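ADP-ribosylating toxin CARDS (Mycoplasma pneumoniae, PDB 4TLV) transfers the ADP-ribosyl group of NAD(+) to multiple target proteins in vitro and causes vacuolization of mammalian cells, acting as the main virulence factor of the bacterium. Local coordinates at residues E82-Q87 against L188-N193; N5-V10 against T52-T57; L498-G503 against S569-V574; V491-N496 against H514-D519; G389-T394 against K409-D414. One frame throughout, in Å; residues are numbered along the deposited sequence.

Interaction 1: E82-Q87 against L188-N193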
# COMPACT_ATOMS: atom_id res chain seq x y z
N GLU A 82 -19.85 3.60 0.08
CA GLU A 82 -19.03 4.70 -0.41
C GLU A 82 -19.37 5.93 0.41
O GLU A 82 -20.53 6.33 0.48
CB GLU A 82 -19.34 4.95 -1.88
CG GLU A 82 -18.62 6.15 -2.47
CD GLU A 82 -19.02 6.38 -3.92
OE1 GLU A 82 -20.18 6.75 -4.17
OE2 GLU A 82 -18.17 6.17 -4.80
N ILE A 83 -18.36 6.54 1.04
CA ILE A 83 -18.56 7.54 2.08
C ILE A 83 -17.73 8.79 1.76
O ILE A 83 -16.51 8.70 1.62
CB ILE A 83 -18.09 6.99 3.45
CG1 ILE A 83 -18.79 5.66 3.79
CG2 ILE A 83 -18.26 8.02 4.56
CD1 ILE A 83 -18.10 4.85 4.90
N ARG A 84 -18.39 9.94 1.67
CA ARG A 84 -17.68 11.19 1.42
C ARG A 84 -16.88 11.53 2.67
O ARG A 84 -17.43 11.57 3.77
CB ARG A 84 -18.64 12.35 1.08
CG ARG A 84 -17.96 13.71 0.87
CD ARG A 84 -18.97 14.84 0.51
NE ARG A 84 -20.21 14.72 1.28
CZ ARG A 84 -20.34 15.07 2.56
NH1 ARG A 84 -19.31 15.61 3.22
NH2 ARG A 84 -21.49 14.88 3.18
N ALA A 85 -15.59 11.78 2.49
CA ALA A 85 -14.71 12.12 3.60
C ALA A 85 -14.74 13.62 3.90
O ALA A 85 -14.98 14.43 3.02
CB ALA A 85 -13.29 11.69 3.28
N ASP A 86 -14.50 13.97 5.16
CA ASP A 86 -14.47 15.37 5.58
C ASP A 86 -13.38 15.54 6.64
O ASP A 86 -12.59 14.62 6.85
CB ASP A 86 -15.86 15.86 6.06
CG ASP A 86 -16.38 15.07 7.27
OD1 ASP A 86 -15.55 14.63 8.10
OD2 ASP A 86 -17.62 14.93 7.43
N GLN A 87 -13.32 16.69 7.30
CA GLN A 87 -12.20 17.01 8.20
C GLN A 87 -12.08 16.09 9.42
O GLN A 87 -11.06 16.12 10.11
CB GLN A 87 -12.28 18.48 8.67
CG GLN A 87 -13.42 18.69 9.67
CD GLN A 87 -13.56 20.12 10.19
OE1 GLN A 87 -13.03 21.08 9.60
NE2 GLN A 87 -14.28 20.28 11.30
N LEU A 188 -21.48 17.77 -0.22
CA LEU A 188 -20.95 18.98 0.40
C LEU A 188 -19.58 19.42 -0.11
O LEU A 188 -19.02 20.39 0.38
CB LEU A 188 -20.93 18.82 1.91
CG LEU A 188 -22.31 18.62 2.53
CD1 LEU A 188 -22.19 18.42 4.05
CD2 LEU A 188 -23.25 19.80 2.18
N GLN A 189 -19.04 18.70 -1.10
CA GLN A 189 -17.72 19.01 -1.65
C GLN A 189 -16.66 19.24 -0.57
O GLN A 189 -16.02 20.29 -0.50
CB GLN A 189 -17.77 20.18 -2.64
CG GLN A 189 -18.75 19.95 -3.78
CD GLN A 189 -18.80 21.11 -4.78
OE1 GLN A 189 -18.66 22.28 -4.40
NE2 GLN A 189 -19.00 20.79 -6.04
N THR A 190 -16.49 18.22 0.26
CA THR A 190 -15.49 18.23 1.33
C THR A 190 -14.31 17.35 0.93
O THR A 190 -14.32 16.73 -0.13
CB THR A 190 -16.09 17.71 2.65
OG1 THR A 190 -16.68 16.42 2.42
CG2 THR A 190 -17.17 18.65 3.16
N GLN A 191 -13.30 17.27 1.79
CA GLN A 191 -12.19 16.35 1.58
C GLN A 191 -11.70 15.84 2.93
O GLN A 191 -11.92 16.48 3.95
CB GLN A 191 -11.05 17.04 0.85
CG GLN A 191 -10.43 18.16 1.68
CD GLN A 191 -9.13 18.68 1.09
OE1 GLN A 191 -9.16 19.00 -0.20
NE2 GLN A 191 -8.11 18.79 1.79
N ALA A 192 -11.03 14.69 2.94
CA ALA A 192 -10.48 14.15 4.17
C ALA A 192 -9.47 15.14 4.74
O ALA A 192 -8.89 15.93 4.00
CB ALA A 192 -9.83 12.80 3.93
N ASN A 193 -9.25 15.10 6.05
CA ASN A 193 -8.24 15.95 6.66
C ASN A 193 -6.84 15.60 6.12
O ASN A 193 -6.46 14.43 6.11
CB ASN A 193 -8.26 15.78 8.18
CG ASN A 193 -7.69 16.99 8.90
OD1 ASN A 193 -6.64 17.49 8.52
ND2 ASN A 193 -8.43 17.50 9.88
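Thr190 OG1, the polar hub between residues 82-87 and 188-193, accepts from Arg84 NH1 at 2.9 Å and donates to Ala85 O at 2.7 Å. The first bond is fairly straight (159°) and lies in the guanidinium plane. The second reaches the carbonyl from a direction tilted off its plane. Leu188 CB lies over the centre of one guanidinium face, and together with the Thr190 bond it limits the group's rotation. The remaining Arg84 nitrogens make weak bonds, NE to Tyr185 OH and NH2 to Gln186 O and Ala144 O. At the far end, Asn193 ND2 donates to Gln87 O at 3.0 Å, in the carbonyl plane and on a lone pair. Asn193 N makes a weak bond to Asp86 O. Asp86 O also receives a CA-H...O contact from Ala192 CA at 3.4 Å. Asp86 turns its carboxylate to His88 and Asn145. Ala85 CB and Ala192 CB touch at 3.7 Å. The arrangement joins the end of strand 76-84 to the loop following strand 168-181 in the mono-ADP-ribosyltransferase fold.

Interaction 2: N5-V10 against T52-T57. With SO4 (sulfate ion), chain G.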
# COMPACT_ATOMS: atom_id res chain seq x y z
N ASN A 5 -5.97 17.34 -5.23
CA ASN A 5 -5.90 15.88 -5.20
C ASN A 5 -6.37 15.36 -3.85
O ASN A 5 -5.63 14.65 -3.16
CB ASN A 5 -4.45 15.43 -5.43
CG ASN A 5 -3.48 16.13 -4.48
OD1 ASN A 5 -3.64 17.31 -4.17
ND2 ASN A 5 -2.47 15.39 -4.01
N PRO A 6 -7.59 15.71 -3.46
CA PRO A 6 -8.04 15.37 -2.11
C PRO A 6 -8.42 13.89 -2.05
O PRO A 6 -8.54 13.24 -3.09
CB PRO A 6 -9.30 16.22 -1.97
CG PRO A 6 -9.88 16.20 -3.37
CD PRO A 6 -8.67 16.30 -4.28
N VAL A 7 -8.58 13.37 -0.85
CA VAL A 7 -9.26 12.09 -0.70
C VAL A 7 -10.74 12.41 -0.50
O VAL A 7 -11.15 12.94 0.53
CB VAL A 7 -8.66 11.29 0.47
CG1 VAL A 7 -9.56 10.15 0.83
CG2 VAL A 7 -7.27 10.77 0.09
N ARG A 8 -11.54 12.12 -1.52
CA ARG A 8 -12.92 12.56 -1.53
C ARG A 8 -13.85 11.47 -0.99
O ARG A 8 -14.75 11.74 -0.19
CB ARG A 8 -13.33 12.99 -2.95
CG ARG A 8 -14.79 13.33 -3.12
CD ARG A 8 -15.03 14.06 -4.47
NE ARG A 8 -16.34 13.78 -5.04
CZ ARG A 8 -17.50 14.17 -4.52
NH1 ARG A 8 -17.53 14.87 -3.38
NH2 ARG A 8 -18.63 13.86 -5.13
N PHE A 9 -13.63 10.24 -1.43
CA PHE A 9 -14.42 9.12 -0.93
C PHE A 9 -13.55 8.06 -0.28
O PHE A 9 -12.41 7.80 -0.72
CB PHE A 9 -15.24 8.48 -2.07
CG PHE A 9 -16.39 9.34 -2.54
CD1 PHE A 9 -17.48 9.56 -1.72
CD2 PHE A 9 -16.37 9.93 -3.80
CE1 PHE A 9 -18.54 10.36 -2.13
CE2 PHE A 9 -17.43 10.73 -4.22
CZ PHE A 9 -18.52 10.94 -3.39
N VAL A 10 -14.08 7.46 0.77
CA VAL A 10 -13.48 6.28 1.38
C VAL A 10 -14.55 5.19 1.38
O VAL A 10 -15.69 5.45 1.00
CB VAL A 10 -12.94 6.55 2.81
CG1 VAL A 10 -11.74 7.51 2.76
CG2 VAL A 10 -14.03 7.11 3.73
N THR A 52 -12.29 3.01 7.75
CA THR A 52 -12.67 3.00 6.35
C THR A 52 -11.37 2.84 5.56
O THR A 52 -10.28 2.94 6.11
CB THR A 52 -13.33 4.33 5.90
OG1 THR A 52 -12.33 5.37 5.90
CG2 THR A 52 -14.50 4.73 6.81
N SER A 53 -11.50 2.62 4.27
CA SER A 53 -10.33 2.41 3.42
C SER A 53 -10.36 3.37 2.22
O SER A 53 -11.42 3.76 1.76
CB SER A 53 -10.29 0.96 2.95
OG SER A 53 -9.22 0.76 2.04
N GLU A 54 -9.19 3.77 1.74
CA GLU A 54 -9.11 4.67 0.60
C GLU A 54 -9.61 4.02 -0.70
O GLU A 54 -9.98 4.71 -1.62
CB GLU A 54 -7.68 5.18 0.44
CG GLU A 54 -7.57 6.52 -0.29
CD GLU A 54 -6.13 7.05 -0.29
OE1 GLU A 54 -5.60 7.37 0.80
OE2 GLU A 54 -5.53 7.12 -1.38
N THR A 55 -9.63 2.69 -0.77
CA THR A 55 -10.10 2.01 -1.99
C THR A 55 -11.07 0.88 -1.67
O THR A 55 -10.98 0.26 -0.61
CB THR A 55 -8.94 1.36 -2.81
OG1 THR A 55 -8.37 0.26 -2.08
CG2 THR A 55 -7.84 2.38 -3.15
N PRO A 56 -11.98 0.56 -2.62
CA PRO A 56 -12.90 -0.56 -2.41
C PRO A 56 -12.14 -1.89 -2.28
O PRO A 56 -12.52 -2.76 -1.49
CB PRO A 56 -13.74 -0.58 -3.70
CG PRO A 56 -13.66 0.81 -4.22
CD PRO A 56 -12.29 1.32 -3.85
N THR A 57 -11.07 -2.05 -3.04
CA THR A 57 -10.32 -3.28 -3.00
C THR A 57 -9.72 -3.56 -1.61
O THR A 57 -9.75 -4.69 -1.12
CB THR A 57 -9.21 -3.30 -4.07
OG1 THR A 57 -9.81 -3.16 -5.36
CG2 THR A 57 -8.44 -4.62 -4.01
S SO4 G . -17.42 11.86 -8.18
O1 SO4 G . -18.64 12.54 -7.75
O2 SO4 G . -17.05 12.25 -9.55
O3 SO4 G . -16.34 12.24 -7.28
O4 SO4 G . -17.64 10.40 -8.15
O HOH W 1 -10.63 7.25 -2.51
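Water 1 is gripped by two carbonyls and bridges residues 5-10 to 52-57. Water 1 donates to Phe9 O at 2.6 Å and to Glu54 O at 2.8 Å. No direct hydrogen bond crosses between the segments. The methyl Val10 CG2 packs against the hydroxyl Thr52 OG1 at 3.3 Å. The torsion of Val10 sets CG2 between its backbone N and carbonyl carbon, on the side of Thr52. The Thr52 hydroxyl has its own bond to Trp135 O. The Val7 and Glu54 side chains cross at about a right angle, with Val7 CG2 3.9 Å from Glu54 OE1. That carboxylate is well supplied with partners: OE1 takes Trp135 NE1, and OE2 forms salt bridges with Arg133 and Arg590. Arg8, just before strand 9-14, holds a sulfate ion, probably from the crystallisation liquor. Arg8 NE donates to sulfate O3 at 2.7 Å and Arg8 NH2 to sulfate O1 at 2.9 Å, both nearly straight. Phe9 CE2 lies over the rim of the guanidinium face, and its ring edge meets O3. Arg147 also binds the ion, and Arg8 NH2 pairs with Glu187. Between these two segments the link is thus water and packing, while Arg8 and Arg147 probably make a positive patch that suits an anion.

Interaction 3: L498-G503 against S569-V574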
# COMPACT_ATOMS: atom_id res chain seq x y z
N LEU A 498 28.13 11.96 9.96
CA LEU A 498 28.25 12.91 11.06
C LEU A 498 27.96 12.31 12.43
O LEU A 498 26.97 11.60 12.63
CB LEU A 498 27.30 14.09 10.84
CG LEU A 498 27.23 15.17 11.93
CD1 LEU A 498 28.55 15.96 11.97
CD2 LEU A 498 26.05 16.10 11.71
N ASN A 499 28.83 12.62 13.39
CA ASN A 499 28.57 12.29 14.79
C ASN A 499 29.20 13.32 15.73
O ASN A 499 29.81 14.29 15.28
CB ASN A 499 29.06 10.88 15.12
CG ASN A 499 30.54 10.71 14.89
OD1 ASN A 499 31.34 11.55 15.30
ND2 ASN A 499 30.92 9.63 14.22
N LYS A 500 29.05 13.10 17.03
CA LYS A 500 29.51 14.06 18.04
C LYS A 500 31.03 14.17 18.13
O LYS A 500 31.54 15.02 18.86
CB LYS A 500 28.90 13.75 19.41
CG LYS A 500 27.53 14.40 19.62
CD LYS A 500 26.77 13.79 20.79
CE LYS A 500 26.42 12.33 20.52
NZ LYS A 500 25.27 11.86 21.34
N GLN A 501 31.74 13.33 17.40
CA GLN A 501 33.20 13.36 17.38
C GLN A 501 33.77 13.77 16.03
O GLN A 501 34.96 13.63 15.78
CB GLN A 501 33.78 12.00 17.79
CG GLN A 501 33.45 11.58 19.22
CD GLN A 501 32.06 10.98 19.35
OE1 GLN A 501 31.64 10.16 18.53
NE2 GLN A 501 31.34 11.37 20.40
N THR A 502 32.92 14.29 15.14
CA THR A 502 33.36 14.66 13.80
C THR A 502 34.29 15.88 13.83
O THR A 502 35.09 16.09 12.92
CB THR A 502 32.16 14.90 12.86
OG1 THR A 502 31.53 13.65 12.55
CG2 THR A 502 32.59 15.58 11.55
N GLY A 503 34.18 16.67 14.89
CA GLY A 503 34.96 17.89 15.00
C GLY A 503 34.22 19.07 14.40
O GLY A 503 34.43 20.22 14.79
N SER A 569 24.68 16.14 6.02
CA SER A 569 23.85 16.18 7.22
C SER A 569 24.51 17.06 8.29
O SER A 569 25.73 17.22 8.30
CB SER A 569 23.57 14.78 7.78
OG SER A 569 24.74 14.14 8.28
N THR A 570 23.69 17.60 9.20
CA THR A 570 24.16 18.62 10.13
C THR A 570 23.41 18.65 11.46
O THR A 570 22.25 18.23 11.55
CB THR A 570 24.09 20.02 9.48
OG1 THR A 570 24.57 21.01 10.40
CG2 THR A 570 22.66 20.37 9.05
N TYR A 571 24.08 19.15 12.49
CA TYR A 571 23.43 19.42 13.77
C TYR A 571 22.86 20.85 13.83
O TYR A 571 22.16 21.19 14.77
CB TYR A 571 24.40 19.22 14.93
CG TYR A 571 24.77 17.78 15.22
CD1 TYR A 571 23.81 16.86 15.61
CD2 TYR A 571 26.09 17.35 15.11
CE1 TYR A 571 24.15 15.55 15.89
CE2 TYR A 571 26.44 16.05 15.38
CZ TYR A 571 25.47 15.15 15.76
OH TYR A 571 25.82 13.85 16.03
N ASP A 572 23.18 21.67 12.84
CA ASP A 572 22.75 23.07 12.85
C ASP A 572 21.36 23.23 12.26
O ASP A 572 21.15 22.99 11.08
CB ASP A 572 23.73 23.95 12.09
CG ASP A 572 25.08 24.05 12.78
OD1 ASP A 572 25.12 23.91 14.03
OD2 ASP A 572 26.09 24.28 12.08
N LYS A 573 20.41 23.66 13.08
CA LYS A 573 19.02 23.81 12.63
C LYS A 573 18.90 24.91 11.58
O LYS A 573 18.17 24.77 10.59
CB LYS A 573 18.09 24.08 13.81
CG LYS A 573 18.14 23.01 14.90
CD LYS A 573 17.15 23.32 16.01
CE LYS A 573 17.19 22.27 17.12
NZ LYS A 573 16.20 22.56 18.19
N VAL A 574 19.63 26.00 11.79
CA VAL A 574 19.60 27.13 10.87
C VAL A 574 20.98 27.41 10.28
O VAL A 574 21.98 27.48 11.00
CB VAL A 574 19.07 28.41 11.55
CG1 VAL A 574 17.58 28.27 11.86
CG2 VAL A 574 19.86 28.70 12.82
O HOH W 2 26.89 12.78 7.23
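Residues 499-502 form a type I beta turn, and residues 498-500 run 22° from the direction of residues 569-571. Leu498 CD2 sits over one face of the Tyr571 ring, 3.9 Å from the centroid, in a CH-pi contact offset toward the rim. Leu498 CG is anti to its backbone N (chi1 177°), which sends the branch across to the strand. Leu498 CD2 also lies 3.5 Å from Thr570 CA. At the edge of the ring, Tyr571 OH approaches Asn499 CA at 3.4 Å. This hydroxyl has a weak bond to Asp551. Water 2 links the two segments by accepting from Leu498 N at 3.1 Å and donating to Ser569 OG at 2.8 Å. Ser569 OG is also bonded to Asn496. Within the turn, Asn499 OD1 accepts from Gln501 N, an Asx turn, and Asn499 N donates to Thr502 OG1 at 3.0 Å. Thr570 OG1 takes Asp572 N at 2.9 Å, an ST turn. The contact joins the loop between strands 490-495 and 506-512 to the end of strand 567-570 in D3, the C-terminal beta-trefoil domain.

Interaction 4: V491-N496 against H514-D519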
# COMPACT_ATOMS: atom_id res chain seq x y z
N VAL A 491 22.27 -1.39 -6.03
CA VAL A 491 21.43 -0.58 -5.16
C VAL A 491 22.30 0.10 -4.09
O VAL A 491 23.14 -0.55 -3.47
CB VAL A 491 20.34 -1.45 -4.49
CG1 VAL A 491 19.51 -0.63 -3.49
CG2 VAL A 491 19.42 -2.07 -5.56
N PHE A 492 22.09 1.41 -3.90
CA PHE A 492 22.91 2.19 -2.97
C PHE A 492 22.07 2.86 -1.90
O PHE A 492 21.01 3.42 -2.20
CB PHE A 492 23.68 3.27 -3.74
CG PHE A 492 24.60 2.72 -4.79
CD1 PHE A 492 24.10 2.34 -6.03
CD2 PHE A 492 25.95 2.55 -4.54
CE1 PHE A 492 24.93 1.83 -7.01
CE2 PHE A 492 26.79 2.03 -5.51
CZ PHE A 492 26.28 1.66 -6.74
N PHE A 493 22.56 2.84 -0.66
CA PHE A 493 21.83 3.31 0.52
C PHE A 493 22.40 4.59 1.12
O PHE A 493 23.63 4.77 1.19
CB PHE A 493 21.83 2.21 1.59
CG PHE A 493 21.10 0.96 1.17
CD1 PHE A 493 21.70 0.02 0.34
CD2 PHE A 493 19.79 0.75 1.58
CE1 PHE A 493 21.01 -1.13 -0.05
CE2 PHE A 493 19.09 -0.39 1.19
CZ PHE A 493 19.71 -1.33 0.38
N LEU A 494 21.51 5.47 1.56
CA LEU A 494 21.89 6.78 2.08
C LEU A 494 22.50 6.60 3.45
O LEU A 494 21.87 6.02 4.35
CB LEU A 494 20.66 7.71 2.13
CG LEU A 494 20.91 9.14 2.63
CD1 LEU A 494 21.89 9.85 1.69
CD2 LEU A 494 19.62 9.91 2.72
N HIS A 495 23.73 7.07 3.63
CA HIS A 495 24.48 6.83 4.86
C HIS A 495 24.94 8.13 5.53
O HIS A 495 25.57 8.98 4.90
CB HIS A 495 25.69 5.93 4.57
CG HIS A 495 26.49 5.59 5.78
ND1 HIS A 495 27.82 5.93 5.92
CD2 HIS A 495 26.15 4.93 6.92
CE1 HIS A 495 28.27 5.50 7.09
NE2 HIS A 495 27.28 4.89 7.72
N ASN A 496 24.65 8.26 6.83
CA ASN A 496 25.09 9.42 7.59
C ASN A 496 26.51 9.19 8.08
O ASN A 496 26.84 8.08 8.46
CB ASN A 496 24.17 9.62 8.80
CG ASN A 496 24.76 10.60 9.82
OD1 ASN A 496 24.74 11.87 9.48
ND2 ASN A 496 25.21 10.21 10.90
N HIS A 514 24.86 -2.03 0.37
CA HIS A 514 24.61 -2.44 1.74
C HIS A 514 23.54 -3.53 1.73
O HIS A 514 22.80 -3.64 0.77
CB HIS A 514 24.13 -1.21 2.52
CG HIS A 514 24.05 -1.43 4.00
ND1 HIS A 514 25.17 -1.49 4.81
CD2 HIS A 514 22.99 -1.55 4.83
CE1 HIS A 514 24.80 -1.68 6.06
NE2 HIS A 514 23.48 -1.71 6.10
N ASP A 515 23.50 -4.35 2.78
CA ASP A 515 22.50 -5.41 2.93
C ASP A 515 21.08 -4.81 3.17
O ASP A 515 20.83 -4.17 4.19
CB ASP A 515 22.90 -6.33 4.07
CG ASP A 515 21.96 -7.52 4.25
OD1 ASP A 515 20.89 -7.57 3.60
OD2 ASP A 515 22.30 -8.40 5.07
N MET A 516 20.18 -5.02 2.23
CA MET A 516 18.79 -4.56 2.36
C MET A 516 18.15 -5.01 3.68
O MET A 516 17.34 -4.30 4.25
CB MET A 516 17.96 -5.03 1.16
CG MET A 516 16.49 -4.57 1.20
SD MET A 516 16.28 -2.80 0.91
CE MET A 516 16.57 -2.74 -0.85
N ASN A 517 18.55 -6.18 4.18
CA ASN A 517 17.98 -6.73 5.41
C ASN A 517 18.60 -6.18 6.70
O ASN A 517 18.09 -6.44 7.78
CB ASN A 517 18.15 -8.25 5.46
CG ASN A 517 17.63 -8.96 4.22
OD1 ASN A 517 18.32 -9.80 3.62
ND2 ASN A 517 16.42 -8.63 3.83
N GLU A 518 19.72 -5.48 6.59
CA GLU A 518 20.41 -5.02 7.79
C GLU A 518 19.55 -3.98 8.53
O GLU A 518 19.01 -3.07 7.92
CB GLU A 518 21.82 -4.49 7.45
CG GLU A 518 22.69 -4.26 8.68
CD GLU A 518 22.35 -2.95 9.37
OE1 GLU A 518 21.99 -1.98 8.66
OE2 GLU A 518 22.45 -2.90 10.61
N ASP A 519 19.41 -4.14 9.85
CA ASP A 519 18.37 -3.41 10.58
C ASP A 519 18.84 -2.85 11.91
O ASP A 519 18.02 -2.53 12.76
CB ASP A 519 17.17 -4.34 10.82
CG ASP A 519 15.92 -3.59 11.26
OD1 ASP A 519 15.74 -2.43 10.86
OD2 ASP A 519 15.12 -4.17 12.02
O HOH W 3 23.42 -2.82 -2.16
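Phe493 and His514 form an edge-to-face aromatic pair. Phe493 on strand 490-495 points at His514, which turns its ring edge to the phenyl face. The ring centroids of Phe493 and His514 are 5.9 Å apart and the planes stand at 68°. His514 CB also touches Phe493 CD1 at 3.5 Å. Met516 comes to the edge of the same ring in a Met-aromatic contact. Met516 SD is 4.9 Å from the Phe493 ring centroid, and Met516 CE is 3.7 Å from Phe493 CZ. Bends at chi2 and chi3 fold the thioether back to this edge. Met516 also packs on Phe483 of the neighbouring strand. Polar atoms lie around this patch. The nearest is His514 O, 3.2 Å from Phe493 CE1 and oblique to the ring. Water 3 accepts from His514 N at 3.0 Å and lies 2.6 Å from Val491 O. His514 NE2 donates to Glu518 OE1 at 3.0 Å, almost straight (174°) and in the ring plane, meeting the oxygen from above the carboxylate plane. Asp515 OD1 takes Asn517 N in an Asx turn, within a type I turn from Asp515 to Glu518. The phenyl ring thus meets mainly apolar and aromatic groups, while a carboxylate restrains the histidine's rotation and would probably favour its protonated form.

Interaction 5: G389-T394 against K409-D414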
# COMPACT_ATOMS: atom_id res chain seq x y z
N GLY A 389 -8.68 -3.90 -19.61
CA GLY A 389 -8.17 -5.25 -19.46
C GLY A 389 -6.83 -5.46 -20.14
O GLY A 389 -6.29 -4.55 -20.78
N LEU A 390 -6.29 -6.66 -20.01
CA LEU A 390 -5.04 -7.01 -20.66
C LEU A 390 -5.31 -7.42 -22.10
O LEU A 390 -6.34 -8.04 -22.39
CB LEU A 390 -4.35 -8.16 -19.92
CG LEU A 390 -3.83 -7.90 -18.50
CD1 LEU A 390 -3.27 -9.22 -17.92
CD2 LEU A 390 -2.75 -6.81 -18.52
N PHE A 391 -4.38 -7.10 -22.99
CA PHE A 391 -4.53 -7.39 -24.42
C PHE A 391 -3.21 -7.87 -25.03
O PHE A 391 -2.13 -7.54 -24.54
CB PHE A 391 -5.00 -6.14 -25.18
CG PHE A 391 -6.45 -5.81 -24.99
CD1 PHE A 391 -6.87 -5.14 -23.84
CD2 PHE A 391 -7.39 -6.14 -25.96
CE1 PHE A 391 -8.22 -4.83 -23.66
CE2 PHE A 391 -8.74 -5.84 -25.79
CZ PHE A 391 -9.16 -5.18 -24.64
N TRP A 392 -3.29 -8.65 -26.11
CA TRP A 392 -2.13 -8.91 -26.95
C TRP A 392 -2.51 -8.62 -28.40
O TRP A 392 -3.69 -8.56 -28.74
CB TRP A 392 -1.60 -10.33 -26.81
CG TRP A 392 -2.43 -11.38 -27.51
CD1 TRP A 392 -3.73 -11.70 -27.26
CD2 TRP A 392 -2.00 -12.25 -28.57
NE1 TRP A 392 -4.14 -12.71 -28.10
CE2 TRP A 392 -3.10 -13.06 -28.91
CE3 TRP A 392 -0.80 -12.41 -29.26
CZ2 TRP A 392 -3.03 -14.03 -29.92
CZ3 TRP A 392 -0.73 -13.38 -30.26
CH2 TRP A 392 -1.84 -14.18 -30.58
N ASN A 393 -1.49 -8.44 -29.24
CA ASN A 393 -1.70 -8.22 -30.66
C ASN A 393 -1.73 -9.56 -31.39
O ASN A 393 -0.69 -10.21 -31.54
CB ASN A 393 -0.58 -7.34 -31.22
CG ASN A 393 -0.81 -6.97 -32.67
OD1 ASN A 393 -1.28 -7.79 -33.46
ND2 ASN A 393 -0.48 -5.73 -33.02
N THR A 394 -2.92 -9.96 -31.82
CA THR A 394 -3.14 -11.27 -32.43
C THR A 394 -2.31 -11.48 -33.69
O THR A 394 -2.06 -12.62 -34.09
CB THR A 394 -4.62 -11.48 -32.79
OG1 THR A 394 -5.05 -10.42 -33.65
CG2 THR A 394 -5.48 -11.50 -31.53
N LYS A 409 -13.48 -0.49 -24.48
CA LYS A 409 -14.20 0.15 -25.58
C LYS A 409 -13.28 0.50 -26.75
O LYS A 409 -12.24 1.14 -26.56
CB LYS A 409 -14.94 1.39 -25.08
CG LYS A 409 -16.17 1.75 -25.92
CD LYS A 409 -16.96 2.89 -25.30
CE LYS A 409 -16.12 4.16 -25.23
NZ LYS A 409 -16.91 5.33 -24.77
N ASN A 410 -13.66 0.08 -27.95
CA ASN A 410 -12.92 0.45 -29.15
C ASN A 410 -11.43 0.20 -29.02
O ASN A 410 -10.64 1.14 -29.16
CB ASN A 410 -13.14 1.93 -29.47
CG ASN A 410 -14.61 2.29 -29.63
OD1 ASN A 410 -15.43 1.46 -30.00
ND2 ASN A 410 -14.94 3.54 -29.34
N PRO A 411 -11.03 -1.05 -28.75
CA PRO A 411 -9.61 -1.39 -28.64
C PRO A 411 -8.93 -1.33 -30.01
O PRO A 411 -9.60 -1.50 -31.02
CB PRO A 411 -9.63 -2.84 -28.14
CG PRO A 411 -11.04 -3.08 -27.67
CD PRO A 411 -11.89 -2.22 -28.53
N PRO A 412 -7.61 -1.10 -30.04
CA PRO A 412 -6.89 -1.06 -31.31
C PRO A 412 -7.13 -2.32 -32.16
O PRO A 412 -7.49 -3.38 -31.64
CB PRO A 412 -5.43 -0.93 -30.89
CG PRO A 412 -5.50 -0.22 -29.57
CD PRO A 412 -6.75 -0.73 -28.90
N SER A 413 -6.92 -2.17 -33.46
CA SER A 413 -7.38 -3.14 -34.46
C SER A 413 -7.11 -4.62 -34.14
O SER A 413 -8.03 -5.41 -33.94
CB SER A 413 -6.78 -2.80 -35.84
OG SER A 413 -7.11 -1.48 -36.24
N ASP A 414 -5.83 -4.98 -34.11
CA ASP A 414 -5.45 -6.38 -34.05
C ASP A 414 -5.38 -6.92 -32.62
O ASP A 414 -4.90 -8.03 -32.40
CB ASP A 414 -4.10 -6.58 -34.74
CG ASP A 414 -4.07 -6.01 -36.16
OD1 ASP A 414 -4.98 -6.34 -36.96
OD2 ASP A 414 -3.14 -5.24 -36.48
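In the beta-trefoil domain D2, strand 388-393 meets the loop that leads into strand 415-421. The tight part is at Thr394 and Asp414. Asp414 O accepts two bonds from one residue. Thr394 N donates to Asp414 O at 2.8 Å with an angle of 152°, and Thr394 OG1 donates to Asp414 O at 2.7 Å. The two donors come from opposite faces of the carbonyl plane. The Thr394 torsion (chi1 56°) sets OG1 between its backbone N and carbonyl carbon, where it can join its own N-H on one acceptor. Asn393 lies beside Asp414 and points the same way, with the amide and carboxylate planes 35° apart. Asn393 OD1 packs on Asp414 CB at 3.3 Å and is bonded to Lys395 N. Asp414 OD1 has a long, weak ion pair with Lys395 NZ. Trp392 turns to the other side of the strand and bonds Glu416 through NE1. The contact is looser toward Pro411: the CA atoms of Phe391 and Pro411 are 8.9 Å apart, against 5.4 Å for Asn393 and Asp414. Here the loop runs to exposed Lys409 and Asn410. The side chains of Phe391 and Pro411 cross obliquely, and Phe391 CE2 rests 3.9 Å from Pro411 CB.

How the interactions relate
From the N terminus, interaction 2 comes first and closes a loop of 41 residues between strand 9-14 and the end of strand 49-53. Interaction 1 follows in series and spans 100 residues. The two touch, because strands 9-14 and 76-84 are neighbours in one sheet of the mART domain. Ala85 N meets Arg8 O at 2.8 Å. Interaction 5 closes a short loop of 14 residues in D2, about 14 Å from interaction 2 at the nearest atoms. In D3, interactions 4 and 3 cross: segment 498-503 falls between the two segments of interaction 4. They meet at Asn496 and Ser569 and reach the same sheet. No contact described here spans two domains.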